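Local coordinates for protein citrinin polyketide synthase (Monascus purpureus, PDB 5MPT) that builds the polyketide precursor of the mycotoxin citrinin from malonyl-CoA units, the present chain being its C-methyltransferase domain, with S-adenosyl-L-homocysteine bound, at residues S10-S15 with R306-L311; A27-I32 with P370-Q375; T49-A54 with E122-E127; Q189-L194 with V222-L227; N293-T298 with T355-G360. One frame throughout, in Å; residues are numbered along the deposited sequence.

Interaction 1. Residues S10-S15 with R306-L311; sequences SILPKS and RPDGFL
Leu12 lies against the turn that leads into strand 309-316. Its CG stands anti to the backbone N (chi1 -179°), which carries the isobutyl group over the peptide that follows Asp308: CD2 comes to 3.2 Å from Asp308 O and also meets Gly309 CA. The same methyl reaches the Phe310 ring obliquely, CD2 lying 4.3 Å from CE1 of that ring. CB of Leu12 faces the carboxylate of Asp308.

That carboxylate is held within its own segment. Arg306 bends at chi3 (51°) and grips it side-on, NE bonding to OD1 of Asp308 and NH2 to OD2 at 2.9 Å; both oxygens lie close to the guanidinium plane and are met on their syn side, with the nitrogens somewhat out of the carboxylate plane. This bidentate salt bridge spans the type I turn from Arg306 to Gly309 and fixes the rotation of both groups. No direct hydrogen bond joins the two segments; two waters do so instead. One donates to Leu12 O and to Asp308 O, while the other accepts from Leu12 N at 2.9 Å and donates to Asp308 OD2, so both backbone polar groups of the buried Leu12 are satisfied by water.

Ser10 O accepts from His280 on strand 279-285, which runs parallel to 309-316 in the mixed sheet. Leu12 and Phe310 share Ile17 of helix 14-26, and Phe310 also packs on Ile379 and Leu381.

Interaction 2. Residues A27-I32 with P370-Q375; sequences ATDDFI and PEANIQ
Thr28, in the first turn of helix 28-34, presents its methyl to the 3-10 segment 370-373: CG2 lies 4.1 Å from Ala372 CB. With CG2 anti to the backbone N, the threonine keeps OG1 on its other branch, where it bonds to Lys25 O and to Gln189 NE2. Asp29 follows. Its CB does not point straight at the partner segment, yet the carboxylate swings over so that OD1 stands 4.1 Å from the methyl of Ala372. Both carboxylate oxygens are engaged just before the 3-10 turn, OD2 by the backbone N of Thr368 and OD1 by that of Arg369, and the acid therefore ties the helix to the chain leading into Pro370.

The contact joins helix 28-34, within the N-terminal helix-turn-helix family region, to the connection between strands 361-364 and 375-381 of the methyltransferase sheet. The 3-10 turn brings Glu371 and Ala372 round to the helix.

Ile32, one helical turn beyond Thr28, makes the largest single contribution. Its extended CG1 branch (chi2 166°) places CD1 over the backbone of Ala372, 3.5 Å from Ala372 N and 3.8 Å from Ala372 CB. The other branch, CG2, crosses the Glu371 side chain, touching CB and lying 3.8 Å from OE1. Glu371 is bent at chi2 (83°), and its OE2 accepts from the backbone N of Tyr41 in helix 40-62.

Interaction 3. Residues T49-A54 with E122-E127; sequences TELCVA and ETMLEE
Met124 inserts its thioether between successive turns of helix 49-54, and van der Waals contact makes up the whole interface. The chain of Met124 is extended beyond CG (chi2 -177°, chi3 -173°), so the sulfur and terminal methyl reach straight across. SD lies 3.7 Å from Ala54 CB and 3.9 Å from Leu51 CA, and CE touches the same alanine methyl as well as Glu50 CG, which is 3.7 Å away. Ala54 is small enough to let the methionine settle close to the helix backbone.

Purely aliphatic packing continues beside this insertion. Leu51 and Met124 slide past each other in opposite directions, with CD1 of Leu51 at 3.9 Å from CB of Met124. The other methyl of Leu51, CD2, meets CD1 of Leu125 at 4.0 Å as those two leucines approach at a slant. Helix 136-146 lies next to both, through Ser143.

Glu50 adds its methylenes rather than its charge. Its side chain crosses Met124 at about a right angle, and CG anti to the backbone N brings the methylene over CE of Met124.

The two short helical segments run nearly antiparallel, at 160°, with their axes 10.0 Å apart. They meet in the mainly helical part of the chain, far from the Rossmann-like sheet. With neither hydrogen bond nor salt bridge between the segments, their association here rests on the shape fit of a flexible methionine against leucine and alanine methyls, flanked by the aliphatic part of an acid.

Interaction 4. Residues Q189-L194 with V222-L227; sequences QAEFFL and VKMLPL
Met224 and Leu194 form the apolar centre, their side chains crossing at about a right angle with SD of Met224 only 3.4 Å from CD1 of Leu194, a tight approach. Bends at chi2 (-61°) and chi3 turn the methionine along helix 181-198, where CE rests 4.0 Å from Ala190 CB and 3.9 Å from Glu191 CG. Next to it Leu227 directs CD2 at the helix backbone, 3.6 Å from Glu191 O, and also touches CB of Leu194.

Outward from this core the extended Glu191 reaches its polar partners. Lys223 curls round the acid through bends at chi2, chi3 and chi4, and NZ donates to OE1 of Glu191 at 2.7 Å, a salt bridge on the syn lone pair; Gln188 OE1 is a second partner of NZ. The other oxygen, Glu191 OE2, accepts from a water that also donates to Lys223 O, so both carboxylate oxygens of this buried acid are engaged.

The segments run roughly parallel, at 29°, and the second is kinked at Pro226. Helix 221-231 follows strand 208-213 of the Rossmann-like sheet, and Met224 packs on Tyr237 of strand 235-241, whereas Ala190 on helix 181-198 meets Leu377 of strand 375-381.

Interaction 5. Residues N293-T298 with T355-G360; sequences NLEIST and TSVGYG
Ser356, in the last turn of helix 347-356, brushes Glu295 of helix 294-304: its OG is 4.2 Å from Glu295 CG, while the hydroxyl itself bonds back to Ile353 O. Val357 spreads its two methyls over the helix. CG1 lies 3.6 Å from Glu295 O and touches CB of that residue, and CG2 approaches Thr298 OG1 at 3.5 Å, the valine and threonine side chains crossing at about a right angle. The threonine hydroxyl is turned back on its own helix, chi1 61° letting OG1 donate to Leu294 O, which receives Thr298 N from the opposite face of its plane. At Gly358 positive phi closes the helix in a Schellman motif, and the chain swings back toward Thr298. Tyr359 then donates from OH to Thr298 O at 2.8 Å, in the carbonyl plane and on a lone pair, with the carbonyl meeting the ring at its edge. His302 packs edge-to-face with the same ring.

At the start of helix 294-304 Asn293 is the N-cap, its OD1 accepting from Ile296 N. The contact thus pairs a capped helix start with a Schellman helix end, packing together two helices of the Rossmann-like methyltransferase fold as the chain heads for edge strand 361-364.

In the fold
Interactions 1, 4 and 5 gather round the methyltransferase sheet. Phe310 of interaction 1 meets Phe193 of interaction 4 (CZ to CZ 3.6 Å), and its neighbour Leu311 packs on Tyr359 of interaction 5. Interaction 2 joins this group through Phe31, which lies on Gln189 and Phe192. Interaction 3 stands apart, its centre 47 Å from that of interaction 1 and on the opposite side of the chain's centre. Interactions 4 and 5 flank the active site at a distance: the side chain of Lys223 is about 10 Å from bound S-adenosyl-L-homocysteine and from catalytic Tyr177, and that of Thr298 about 8 Å from Glu315 and 9 Å from His289.

Interaction 1. Residues S10-S15 with R306-L311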
# COMPACT_ATOMS: atom_id res chain seq x y z
N SER A 10 18.10 -21.46 -10.20
CA SER A 10 19.11 -20.58 -10.76
C SER A 10 20.17 -20.23 -9.71
O SER A 10 19.92 -20.23 -8.50
CB SER A 10 18.41 -19.32 -11.28
OG SER A 10 19.32 -18.31 -11.72
N ILE A 11 21.34 -19.84 -10.20
CA ILE A 11 22.36 -19.21 -9.38
C ILE A 11 21.99 -17.75 -9.17
O ILE A 11 21.59 -17.07 -10.13
CB ILE A 11 23.74 -19.32 -10.04
CG1 ILE A 11 24.14 -20.78 -10.14
CG2 ILE A 11 24.78 -18.56 -9.21
CD1 ILE A 11 25.44 -20.99 -10.80
N LEU A 12 22.18 -17.24 -7.95
CA LEU A 12 21.79 -15.86 -7.61
C LEU A 12 22.93 -15.23 -6.82
O LEU A 12 22.92 -15.24 -5.59
CB LEU A 12 20.47 -15.83 -6.85
CG LEU A 12 20.02 -14.44 -6.48
CD1 LEU A 12 20.02 -13.52 -7.70
CD2 LEU A 12 18.62 -14.57 -5.86
N PRO A 13 23.96 -14.73 -7.51
CA PRO A 13 25.09 -14.12 -6.78
C PRO A 13 24.65 -12.88 -6.01
O PRO A 13 23.81 -12.09 -6.48
CB PRO A 13 26.09 -13.77 -7.90
CG PRO A 13 25.60 -14.48 -9.12
CD PRO A 13 24.12 -14.63 -8.97
N LYS A 14 25.25 -12.68 -4.83
CA LYS A 14 24.93 -11.49 -4.05
C LYS A 14 25.23 -10.20 -4.82
O LYS A 14 24.47 -9.23 -4.70
CB LYS A 14 25.66 -11.49 -2.69
CG LYS A 14 27.15 -11.65 -2.71
CD LYS A 14 27.72 -11.67 -1.28
CE LYS A 14 28.96 -12.57 -1.18
NZ LYS A 14 28.63 -14.02 -1.33
N SER A 15 26.29 -10.18 -5.64
CA SER A 15 26.67 -8.95 -6.35
C SER A 15 25.60 -8.53 -7.34
O SER A 15 25.42 -7.34 -7.59
CB SER A 15 28.00 -9.10 -7.07
OG SER A 15 27.91 -9.98 -8.19
N ARG A 306 15.25 -19.22 -0.30
CA ARG A 306 16.56 -19.84 -0.39
C ARG A 306 17.59 -18.97 0.34
O ARG A 306 17.41 -17.75 0.44
CB ARG A 306 16.97 -19.99 -1.85
CG ARG A 306 16.07 -20.87 -2.70
CD ARG A 306 16.29 -20.57 -4.16
NE ARG A 306 17.71 -20.61 -4.52
CZ ARG A 306 18.34 -21.69 -5.00
NH1 ARG A 306 17.65 -22.78 -5.22
NH2 ARG A 306 19.64 -21.66 -5.31
N PRO A 307 18.68 -19.57 0.82
CA PRO A 307 19.75 -18.78 1.46
C PRO A 307 20.31 -17.69 0.58
O PRO A 307 20.78 -16.67 1.10
CB PRO A 307 20.83 -19.83 1.76
CG PRO A 307 20.11 -21.06 1.88
CD PRO A 307 18.94 -21.01 0.96
N ASP A 308 20.29 -17.87 -0.74
CA ASP A 308 20.80 -16.86 -1.66
C ASP A 308 19.71 -15.88 -2.11
O ASP A 308 19.99 -15.03 -2.95
CB ASP A 308 21.47 -17.52 -2.88
CG ASP A 308 20.52 -18.38 -3.71
OD1 ASP A 308 19.32 -18.30 -3.49
OD2 ASP A 308 20.96 -19.15 -4.59
N GLY A 309 18.52 -15.94 -1.51
CA GLY A 309 17.39 -15.15 -1.97
C GLY A 309 17.20 -13.85 -1.21
O GLY A 309 17.94 -13.48 -0.30
N PHE A 310 16.11 -13.16 -1.57
CA PHE A 310 15.79 -11.91 -0.92
C PHE A 310 14.31 -11.61 -1.00
O PHE A 310 13.58 -12.07 -1.90
CB PHE A 310 16.56 -10.72 -1.51
CG PHE A 310 16.24 -10.44 -2.94
CD1 PHE A 310 16.99 -10.99 -3.95
CD2 PHE A 310 15.23 -9.57 -3.27
CE1 PHE A 310 16.71 -10.74 -5.25
CE2 PHE A 310 14.96 -9.29 -4.60
CZ PHE A 310 15.69 -9.86 -5.58
N LEU A 311 13.90 -10.78 -0.06
CA LEU A 311 12.59 -10.16 -0.03
C LEU A 311 12.66 -8.76 -0.61
O LEU A 311 13.52 -7.97 -0.22
CB LEU A 311 12.09 -10.10 1.41
CG LEU A 311 10.84 -9.25 1.72
CD1 LEU A 311 9.64 -9.81 1.00
CD2 LEU A 311 10.63 -9.25 3.21
O HOH W 1 22.55 -14.26 -3.17
O HOH W 2 23.22 -18.87 -5.76

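Interaction 2. Residues A27-I32 with P370-Q375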
# COMPACT_ATOMS: atom_id res chain seq x y z
N ALA A 27 18.07 5.87 -9.01
CA ALA A 27 17.13 6.41 -9.98
C ALA A 27 15.76 6.72 -9.37
O ALA A 27 14.83 7.01 -10.12
CB ALA A 27 16.95 5.43 -11.13
N THR A 28 15.61 6.63 -8.04
CA THR A 28 14.29 6.81 -7.41
C THR A 28 13.61 8.11 -7.85
O THR A 28 12.46 8.09 -8.29
CB THR A 28 14.41 6.75 -5.88
OG1 THR A 28 14.99 5.50 -5.49
CG2 THR A 28 13.04 6.84 -5.21
N ASP A 29 14.31 9.25 -7.74
CA ASP A 29 13.74 10.54 -8.13
C ASP A 29 13.39 10.58 -9.61
O ASP A 29 12.39 11.18 -10.01
CB ASP A 29 14.70 11.66 -7.81
CG ASP A 29 14.79 11.96 -6.35
OD1 ASP A 29 13.79 11.78 -5.64
OD2 ASP A 29 15.86 12.42 -5.89
N ASP A 30 14.20 9.90 -10.44
CA ASP A 30 13.88 9.77 -11.85
C ASP A 30 12.57 9.04 -12.07
O ASP A 30 11.80 9.40 -12.96
CB ASP A 30 14.98 9.02 -12.60
CG ASP A 30 16.34 9.76 -12.60
OD1 ASP A 30 16.44 10.85 -13.18
OD2 ASP A 30 17.33 9.20 -12.06
N PHE A 31 12.33 7.94 -11.32
CA PHE A 31 11.07 7.23 -11.49
C PHE A 31 9.89 8.08 -11.04
O PHE A 31 8.84 8.05 -11.69
CB PHE A 31 11.09 5.87 -10.73
CG PHE A 31 11.82 4.80 -11.47
CD1 PHE A 31 11.19 4.08 -12.45
CD2 PHE A 31 13.17 4.63 -11.28
CE1 PHE A 31 11.84 3.18 -13.17
CE2 PHE A 31 13.84 3.69 -12.01
CZ PHE A 31 13.17 2.97 -12.96
N ILE A 32 10.06 8.87 -9.98
CA ILE A 32 9.00 9.73 -9.47
C ILE A 32 8.62 10.78 -10.51
O ILE A 32 7.44 11.01 -10.79
CB ILE A 32 9.47 10.36 -8.14
CG1 ILE A 32 9.50 9.30 -7.04
CG2 ILE A 32 8.57 11.53 -7.73
CD1 ILE A 32 10.25 9.74 -5.83
N PRO A 370 10.14 14.78 -2.16
CA PRO A 370 9.38 14.38 -0.97
C PRO A 370 8.64 13.07 -1.15
O PRO A 370 8.46 12.35 -0.17
CB PRO A 370 8.42 15.57 -0.76
CG PRO A 370 8.35 16.27 -2.11
CD PRO A 370 9.71 16.09 -2.69
N GLU A 371 8.22 12.75 -2.37
CA GLU A 371 7.49 11.51 -2.62
C GLU A 371 8.36 10.29 -2.37
O GLU A 371 7.82 9.22 -2.10
CB GLU A 371 6.97 11.50 -4.05
CG GLU A 371 5.97 12.59 -4.37
CD GLU A 371 6.56 13.95 -4.73
OE1 GLU A 371 7.79 14.09 -5.05
OE2 GLU A 371 5.77 14.93 -4.74
N ALA A 372 9.68 10.43 -2.49
CA ALA A 372 10.59 9.32 -2.19
C ALA A 372 10.45 8.83 -0.76
O ALA A 372 10.94 7.75 -0.46
CB ALA A 372 12.04 9.73 -2.49
N ASN A 373 9.78 9.58 0.12
CA ASN A 373 9.53 9.13 1.49
C ASN A 373 8.16 8.50 1.66
O ASN A 373 7.90 7.87 2.71
CB ASN A 373 9.68 10.31 2.47
CG ASN A 373 11.06 10.91 2.45
OD1 ASN A 373 12.07 10.19 2.44
ND2 ASN A 373 11.13 12.24 2.40
N ILE A 374 7.31 8.55 0.64
CA ILE A 374 5.93 8.09 0.83
C ILE A 374 5.85 6.58 0.76
O ILE A 374 5.20 5.94 1.60
CB ILE A 374 4.98 8.75 -0.18
CG1 ILE A 374 4.98 10.27 -0.00
CG2 ILE A 374 3.58 8.19 -0.03
CD1 ILE A 374 4.30 11.00 -1.15
N GLN A 375 6.42 5.99 -0.28
CA GLN A 375 6.63 4.56 -0.38
C GLN A 375 8.08 4.29 -0.68
O GLN A 375 8.80 5.14 -1.21
CB GLN A 375 5.79 3.91 -1.48
CG GLN A 375 4.34 4.39 -1.46
CD GLN A 375 3.38 3.29 -1.80
OE1 GLN A 375 3.24 2.33 -1.04
NE2 GLN A 375 2.73 3.40 -2.93

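Interaction 3. Residues T49-A54 with E122-E127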
# COMPACT_ATOMS: atom_id res chain seq x y z
N THR A 49 -6.60 15.72 0.48
CA THR A 49 -6.84 15.89 1.92
C THR A 49 -8.00 16.84 2.15
O THR A 49 -8.86 16.60 3.02
CB THR A 49 -5.57 16.41 2.60
OG1 THR A 49 -4.51 15.47 2.45
CG2 THR A 49 -5.82 16.64 4.10
N GLU A 50 -8.07 17.89 1.34
CA GLU A 50 -9.19 18.82 1.43
C GLU A 50 -10.52 18.12 1.17
O GLU A 50 -11.53 18.40 1.82
CB GLU A 50 -8.98 19.96 0.44
CG GLU A 50 -10.15 20.92 0.34
CD GLU A 50 -9.86 22.04 -0.62
OE1 GLU A 50 -9.86 21.79 -1.85
OE2 GLU A 50 -9.59 23.15 -0.14
N LEU A 51 -10.55 17.25 0.16
CA LEU A 51 -11.76 16.50 -0.13
C LEU A 51 -12.13 15.57 1.02
O LEU A 51 -13.31 15.46 1.39
CB LEU A 51 -11.57 15.72 -1.43
CG LEU A 51 -12.65 14.78 -1.96
CD1 LEU A 51 -13.95 15.57 -2.23
CD2 LEU A 51 -12.16 14.07 -3.22
N CYS A 52 -11.15 14.90 1.63
CA CYS A 52 -11.45 14.07 2.79
C CYS A 52 -12.08 14.89 3.91
O CYS A 52 -13.08 14.49 4.53
CB CYS A 52 -10.20 13.38 3.31
SG CYS A 52 -9.39 12.19 2.22
N VAL A 53 -11.45 16.02 4.22
CA VAL A 53 -11.94 16.87 5.30
C VAL A 53 -13.36 17.31 5.01
O VAL A 53 -14.21 17.28 5.89
CB VAL A 53 -10.99 18.06 5.51
CG1 VAL A 53 -11.62 19.10 6.45
CG2 VAL A 53 -9.64 17.54 6.05
N ALA A 54 -13.64 17.72 3.77
CA ALA A 54 -14.99 18.15 3.43
C ALA A 54 -15.98 17.01 3.61
O ALA A 54 -17.09 17.21 4.13
CB ALA A 54 -15.04 18.65 1.99
N GLU A 122 -18.77 17.60 -4.39
CA GLU A 122 -18.99 17.32 -5.80
C GLU A 122 -18.14 18.24 -6.67
O GLU A 122 -17.54 17.79 -7.66
CB GLU A 122 -20.47 17.47 -6.16
CG GLU A 122 -21.33 16.37 -5.62
CD GLU A 122 -21.90 16.65 -4.23
OE1 GLU A 122 -21.60 17.71 -3.63
OE2 GLU A 122 -22.64 15.78 -3.74
N THR A 123 -18.07 19.52 -6.33
CA THR A 123 -17.25 20.43 -7.11
C THR A 123 -15.75 20.13 -6.90
O THR A 123 -14.97 20.18 -7.85
CB THR A 123 -17.58 21.87 -6.75
OG1 THR A 123 -18.99 22.07 -6.92
CG2 THR A 123 -16.80 22.80 -7.64
N MET A 124 -15.35 19.85 -5.65
CA MET A 124 -13.98 19.44 -5.37
C MET A 124 -13.56 18.26 -6.24
O MET A 124 -12.49 18.28 -6.84
CB MET A 124 -13.82 19.05 -3.89
CG MET A 124 -13.80 20.22 -2.90
SD MET A 124 -13.55 19.75 -1.17
CE MET A 124 -13.79 21.31 -0.32
N LEU A 125 -14.37 17.20 -6.26
CA LEU A 125 -14.00 16.03 -7.04
C LEU A 125 -13.93 16.36 -8.52
O LEU A 125 -13.00 15.98 -9.22
CB LEU A 125 -14.98 14.88 -6.81
CG LEU A 125 -14.55 13.61 -7.54
CD1 LEU A 125 -13.25 13.09 -6.98
CD2 LEU A 125 -15.64 12.57 -7.45
N GLU A 126 -14.94 17.06 -9.03
CA GLU A 126 -14.99 17.36 -10.45
C GLU A 126 -13.74 18.11 -10.88
O GLU A 126 -13.11 17.77 -11.90
CB GLU A 126 -16.25 18.18 -10.75
CG GLU A 126 -16.49 18.53 -12.23
CD GLU A 126 -17.51 19.66 -12.41
OE1 GLU A 126 -18.44 19.77 -11.59
OE2 GLU A 126 -17.36 20.45 -13.38
N GLU A 127 -13.32 19.09 -10.08
CA GLU A 127 -12.15 19.87 -10.42
C GLU A 127 -10.88 19.04 -10.30
O GLU A 127 -10.00 19.13 -11.16
CB GLU A 127 -12.05 21.10 -9.51
CG GLU A 127 -13.09 22.18 -9.80
CD GLU A 127 -13.02 23.34 -8.82
OE1 GLU A 127 -12.23 23.29 -7.86
OE2 GLU A 127 -13.75 24.32 -9.03

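Interaction 4. Residues Q189-L194 with V222-L227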
# COMPACT_ATOMS: atom_id res chain seq x y z
N GLN A 189 9.83 0.93 -10.89
CA GLN A 189 11.20 0.87 -10.40
C GLN A 189 11.61 -0.57 -10.07
O GLN A 189 12.75 -0.98 -10.32
CB GLN A 189 11.33 1.79 -9.19
CG GLN A 189 12.74 1.86 -8.66
CD GLN A 189 12.84 2.73 -7.44
OE1 GLN A 189 11.88 2.85 -6.69
NE2 GLN A 189 14.00 3.34 -7.21
N ALA A 190 10.68 -1.36 -9.54
CA ALA A 190 10.98 -2.75 -9.28
C ALA A 190 11.22 -3.51 -10.57
O ALA A 190 12.08 -4.40 -10.60
CB ALA A 190 9.84 -3.38 -8.45
N GLU A 191 10.46 -3.21 -11.63
CA GLU A 191 10.77 -3.79 -12.94
C GLU A 191 12.22 -3.53 -13.34
O GLU A 191 12.91 -4.44 -13.80
CB GLU A 191 9.85 -3.26 -14.03
CG GLU A 191 8.37 -3.57 -13.82
CD GLU A 191 7.54 -2.91 -14.90
OE1 GLU A 191 6.68 -2.06 -14.54
OE2 GLU A 191 7.77 -3.21 -16.10
N PHE A 192 12.67 -2.28 -13.23
CA PHE A 192 14.04 -1.93 -13.60
C PHE A 192 15.06 -2.70 -12.77
O PHE A 192 16.04 -3.26 -13.30
CB PHE A 192 14.19 -0.40 -13.45
CG PHE A 192 15.56 0.11 -13.74
CD1 PHE A 192 16.21 -0.24 -14.92
CD2 PHE A 192 16.20 0.94 -12.83
CE1 PHE A 192 17.47 0.30 -15.20
CE2 PHE A 192 17.47 1.44 -13.09
CZ PHE A 192 18.10 1.12 -14.28
N PHE A 193 14.81 -2.79 -11.46
CA PHE A 193 15.69 -3.54 -10.60
C PHE A 193 15.79 -4.99 -11.07
O PHE A 193 16.89 -5.54 -11.25
CB PHE A 193 15.18 -3.47 -9.16
CG PHE A 193 15.73 -4.55 -8.28
CD1 PHE A 193 17.08 -4.62 -8.00
CD2 PHE A 193 14.88 -5.51 -7.74
CE1 PHE A 193 17.62 -5.62 -7.22
CE2 PHE A 193 15.39 -6.51 -6.94
CZ PHE A 193 16.78 -6.58 -6.68
N LEU A 194 14.63 -5.63 -11.29
CA LEU A 194 14.64 -7.04 -11.66
C LEU A 194 15.31 -7.26 -13.03
O LEU A 194 16.03 -8.24 -13.22
CB LEU A 194 13.22 -7.59 -11.66
CG LEU A 194 12.59 -7.76 -10.28
CD1 LEU A 194 11.10 -8.08 -10.40
CD2 LEU A 194 13.32 -8.86 -9.48
N VAL A 222 0.69 -7.55 -12.96
CA VAL A 222 0.44 -7.23 -14.36
C VAL A 222 1.67 -6.65 -15.04
O VAL A 222 1.76 -6.71 -16.27
CB VAL A 222 -0.77 -6.27 -14.51
CG1 VAL A 222 -0.50 -4.90 -13.88
CG2 VAL A 222 -1.12 -6.12 -15.98
N LYS A 223 2.61 -6.07 -14.29
CA LYS A 223 3.88 -5.63 -14.86
C LYS A 223 4.96 -6.71 -14.85
O LYS A 223 5.79 -6.74 -15.77
CB LYS A 223 4.38 -4.41 -14.09
CG LYS A 223 3.41 -3.22 -14.12
CD LYS A 223 2.99 -2.82 -15.52
CE LYS A 223 4.13 -2.22 -16.28
NZ LYS A 223 4.55 -0.93 -15.65
N MET A 224 4.98 -7.58 -13.84
CA MET A 224 6.07 -8.54 -13.73
C MET A 224 5.99 -9.59 -14.83
O MET A 224 7.03 -10.03 -15.35
CB MET A 224 6.03 -9.19 -12.36
CG MET A 224 6.30 -8.23 -11.21
SD MET A 224 7.92 -7.49 -11.34
CE MET A 224 7.70 -5.83 -10.75
N LEU A 225 4.78 -10.01 -15.19
CA LEU A 225 4.64 -11.14 -16.12
C LEU A 225 5.12 -10.77 -17.51
O LEU A 225 5.94 -11.52 -18.07
CB LEU A 225 3.20 -11.63 -16.12
CG LEU A 225 2.74 -12.55 -14.98
CD1 LEU A 225 3.39 -12.17 -13.65
CD2 LEU A 225 1.24 -12.55 -14.85
N PRO A 226 4.65 -9.68 -18.13
CA PRO A 226 5.23 -9.26 -19.42
C PRO A 226 6.71 -9.02 -19.34
O PRO A 226 7.44 -9.31 -20.30
CB PRO A 226 4.47 -7.97 -19.74
CG PRO A 226 3.23 -8.05 -18.97
CD PRO A 226 3.54 -8.80 -17.72
N LEU A 227 7.18 -8.48 -18.21
CA LEU A 227 8.62 -8.30 -18.03
C LEU A 227 9.36 -9.64 -18.13
O LEU A 227 10.35 -9.75 -18.85
CB LEU A 227 8.91 -7.63 -16.69
CG LEU A 227 10.41 -7.50 -16.39
CD1 LEU A 227 11.08 -6.55 -17.38
CD2 LEU A 227 10.68 -7.05 -14.96
O HOH W 3 6.30 -4.79 -17.66

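Interaction 5. Residues N293-T298 with T355-G360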
# COMPACT_ATOMS: atom_id res chain seq x y z
N ASN A 293 1.66 -9.23 13.11
CA ASN A 293 2.94 -9.19 13.81
C ASN A 293 4.04 -9.26 12.76
O ASN A 293 4.14 -10.25 12.03
CB ASN A 293 3.05 -10.34 14.83
CG ASN A 293 4.40 -10.36 15.57
OD1 ASN A 293 5.48 -10.38 14.95
ND2 ASN A 293 4.34 -10.36 16.90
N LEU A 294 4.80 -8.17 12.63
CA LEU A 294 5.75 -8.08 11.53
C LEU A 294 6.90 -9.06 11.71
O LEU A 294 7.41 -9.60 10.72
CB LEU A 294 6.27 -6.65 11.41
CG LEU A 294 5.23 -5.62 11.01
CD1 LEU A 294 5.90 -4.28 10.78
CD2 LEU A 294 4.43 -6.02 9.74
N GLU A 295 7.33 -9.29 12.95
CA GLU A 295 8.37 -10.30 13.21
C GLU A 295 7.94 -11.68 12.72
O GLU A 295 8.70 -12.39 12.03
CB GLU A 295 8.69 -10.37 14.69
CG GLU A 295 9.53 -9.22 15.21
CD GLU A 295 10.01 -9.45 16.64
OE1 GLU A 295 10.05 -10.63 17.07
OE2 GLU A 295 10.35 -8.46 17.31
N ILE A 296 6.74 -12.10 13.11
CA ILE A 296 6.25 -13.41 12.69
C ILE A 296 6.13 -13.47 11.18
O ILE A 296 6.56 -14.45 10.55
CB ILE A 296 4.90 -13.71 13.39
CG1 ILE A 296 5.13 -13.88 14.89
CG2 ILE A 296 4.21 -14.91 12.78
CD1 ILE A 296 3.83 -14.01 15.69
N SER A 297 5.57 -12.43 10.56
CA SER A 297 5.37 -12.47 9.12
C SER A 297 6.70 -12.51 8.37
O SER A 297 6.87 -13.28 7.42
CB SER A 297 4.55 -11.29 8.66
OG SER A 297 3.25 -11.41 9.19
N THR A 298 7.66 -11.66 8.76
CA THR A 298 8.89 -11.59 8.01
C THR A 298 9.75 -12.81 8.31
O THR A 298 10.54 -13.23 7.46
CB THR A 298 9.64 -10.27 8.27
OG1 THR A 298 9.99 -10.17 9.65
CG2 THR A 298 8.81 -9.01 7.83
N THR A 355 16.11 -7.40 10.53
CA THR A 355 17.38 -7.83 11.09
C THR A 355 17.17 -8.81 12.25
O THR A 355 17.89 -9.80 12.38
CB THR A 355 18.16 -6.60 11.57
OG1 THR A 355 18.44 -5.77 10.44
CG2 THR A 355 19.45 -6.99 12.23
N SER A 356 16.17 -8.54 13.08
CA SER A 356 15.95 -9.35 14.27
C SER A 356 15.51 -10.77 13.94
O SER A 356 15.69 -11.66 14.78
CB SER A 356 14.91 -8.66 15.17
OG SER A 356 13.62 -8.69 14.59
N VAL A 357 14.94 -11.02 12.76
CA VAL A 357 14.47 -12.35 12.40
C VAL A 357 15.44 -13.08 11.47
O VAL A 357 15.13 -14.19 11.03
CB VAL A 357 13.05 -12.32 11.80
CG1 VAL A 357 12.11 -11.59 12.77
CG2 VAL A 357 13.02 -11.67 10.42
N GLY A 358 16.59 -12.49 11.15
CA GLY A 358 17.63 -13.22 10.44
C GLY A 358 17.97 -12.71 9.06
O GLY A 358 18.82 -13.32 8.41
N TYR A 359 17.38 -11.63 8.55
CA TYR A 359 17.82 -11.11 7.26
C TYR A 359 19.19 -10.45 7.43
O TYR A 359 19.46 -9.81 8.44
CB TYR A 359 16.80 -10.12 6.72
CG TYR A 359 15.46 -10.71 6.31
CD1 TYR A 359 14.44 -10.91 7.24
CD2 TYR A 359 15.23 -11.11 5.00
CE1 TYR A 359 13.20 -11.44 6.84
CE2 TYR A 359 14.03 -11.63 4.60
CZ TYR A 359 13.02 -11.81 5.53
OH TYR A 359 11.82 -12.34 5.13
N GLY A 360 20.06 -10.63 6.44
CA GLY A 360 21.46 -10.25 6.60
C GLY A 360 21.82 -8.90 6.03
O GLY A 360 22.87 -8.33 6.37